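Local coordinates for glycogen accumulation regulator GarA (Mycobacterium tuberculosis, PDB 6I2P), which probably regulates central carbon and nitrogen metabolism through a forkhead-associated (FHA) domain, a fold that recognises phosphothreonine, at residues 120-123 with 129-132. Numbering follows the deposited sequence.
Sequences TYVN and SAVL
Val122 and Ala130 have the nearest CA atoms across the two strands, 7.3 Å apart (Val122 CA to Ala130 CA); no hydrogen bond joins the two segments, and both of their contacts are between side-chain carbons. Val122 supplies both contacts from one methyl, CG2. Its chi1 of 171° sets CG1 anti to the backbone N and turns CG2 to the position anti to the carbonyl carbon. From there CG2 lies 4.0 Å from Ala130 CB, the methyl that points at it from the facing strand. The same CG2 stands 4.2 Å from Leu132 CD2, so a single methyl touches two alternate residues of strand 129-132, Ala130 and Leu132. Leu132 starts out turned partly aside, but with CD1 extended away from CA (chi2 165°) its other branch, CD2, swings back to meet the valine at a slant. The buried surface is small, 107 Å², yet Val122 and Leu132 are both buried: Val111 and Val127 also pack on Val122, and Val138 on Leu132. Strand 120-122 pairs with 125-127 and 137-140, whereas 129-132 edges the other sheet beside 108-113; this apolar packing between two sheets is that of the FHA-domain beta sandwich.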
loop_
_atom_site.group_PDB
_atom_site.type_symbol
_atom_site.label_atom_id
_atom_site.label_comp_id
_atom_site.label_asym_id
_atom_site.label_seq_id
_atom_site.Cartn_x
_atom_site.Cartn_y
_atom_site.Cartn_z
ATOM N N THR C 120 -13.832 -9.908 -2.946
ATOM C CA THR C 120 -13.819 -11.197 -2.259
ATOM C C THR C 120 -13.255 -12.248 -3.218
ATOM O O THR C 120 -13.623 -12.283 -4.394
ATOM C CB THR C 120 -15.219 -11.546 -1.711
ATOM O OG1 THR C 120 -15.701 -10.444 -0.941
ATOM C CG2 THR C 120 -15.213 -12.799 -0.836
ATOM N N TYR C 121 -12.353 -13.090 -2.711
ATOM C CA TYR C 121 -11.707 -14.134 -3.497
ATOM C C TYR C 121 -11.985 -15.504 -2.907
ATOM O O TYR C 121 -11.962 -15.675 -1.687
ATOM C CB TYR C 121 -10.186 -13.896 -3.588
ATOM C CG TYR C 121 -9.796 -12.527 -4.107
ATOM C CD1 TYR C 121 -9.716 -11.431 -3.252
ATOM C CD2 TYR C 121 -9.447 -12.341 -5.440
ATOM C CE1 TYR C 121 -9.357 -10.169 -3.724
ATOM C CE2 TYR C 121 -9.062 -11.087 -5.919
ATOM C CZ TYR C 121 -9.026 -10.002 -5.056
ATOM O OH TYR C 121 -8.652 -8.763 -5.513
ATOM N N VAL C 122 -12.271 -16.475 -3.775
ATOM C CA VAL C 122 -12.481 -17.871 -3.398
ATOM C C VAL C 122 -11.454 -18.655 -4.186
ATOM O O VAL C 122 -11.461 -18.602 -5.418
ATOM C CB VAL C 122 -13.936 -18.374 -3.607
ATOM C CG1 VAL C 122 -14.034 -19.890 -3.410
ATOM C CG2 VAL C 122 -14.888 -17.654 -2.662
ATOM N N ASN C 123 -10.530 -19.316 -3.466
ATOM C CA ASN C 123 -9.422 -20.099 -4.028
ATOM C C ASN C 123 -8.566 -19.252 -5.001
ATOM O O ASN C 123 -8.228 -19.701 -6.103
ATOM C CB ASN C 123 -9.922 -21.426 -4.642
ATOM C CG ASN C 123 -10.653 -22.323 -3.663
ATOM O OD1 ASN C 123 -10.422 -22.299 -2.448
ATOM N ND2 ASN C 123 -11.561 -23.140 -4.173
ATOM N N SER C 129 -20.239 -13.923 -6.192
ATOM C CA SER C 129 -20.888 -14.964 -5.394
ATOM C C SER C 129 -20.313 -16.336 -5.747
ATOM O O SER C 129 -20.087 -16.630 -6.925
ATOM C CB SER C 129 -22.398 -14.954 -5.608
ATOM O OG SER C 129 -22.738 -15.344 -6.926
ATOM N N ALA C 130 -20.093 -17.176 -4.736
ATOM C CA ALA C 130 -19.563 -18.532 -4.924
ATOM C C ALA C 130 -20.074 -19.482 -3.869
ATOM O O ALA C 130 -20.157 -19.112 -2.701
ATOM C CB ALA C 130 -18.039 -18.512 -4.902
ATOM N N VAL C 131 -20.401 -20.717 -4.282
ATOM C CA VAL C 131 -20.849 -21.808 -3.412
ATOM C C VAL C 131 -19.584 -22.353 -2.732
ATOM O O VAL C 131 -18.557 -22.529 -3.394
ATOM C CB VAL C 131 -21.604 -22.906 -4.217
ATOM C CG1 VAL C 131 -21.940 -24.124 -3.350
ATOM C CG2 VAL C 131 -22.866 -22.345 -4.868
ATOM N N LEU C 132 -19.654 -22.601 -1.414
ATOM C CA LEU C 132 -18.515 -23.096 -0.652
ATOM C C LEU C 132 -18.574 -24.590 -0.351
ATOM O O LEU C 132 -19.594 -25.110 0.102
ATOM C CB LEU C 132 -18.316 -22.282 0.638
ATOM C CG LEU C 132 -18.108 -20.764 0.471
ATOM C CD1 LEU C 132 -18.298 -20.034 1.784
ATOM C CD2 LEU C 132 -16.749 -20.439 -0.145
#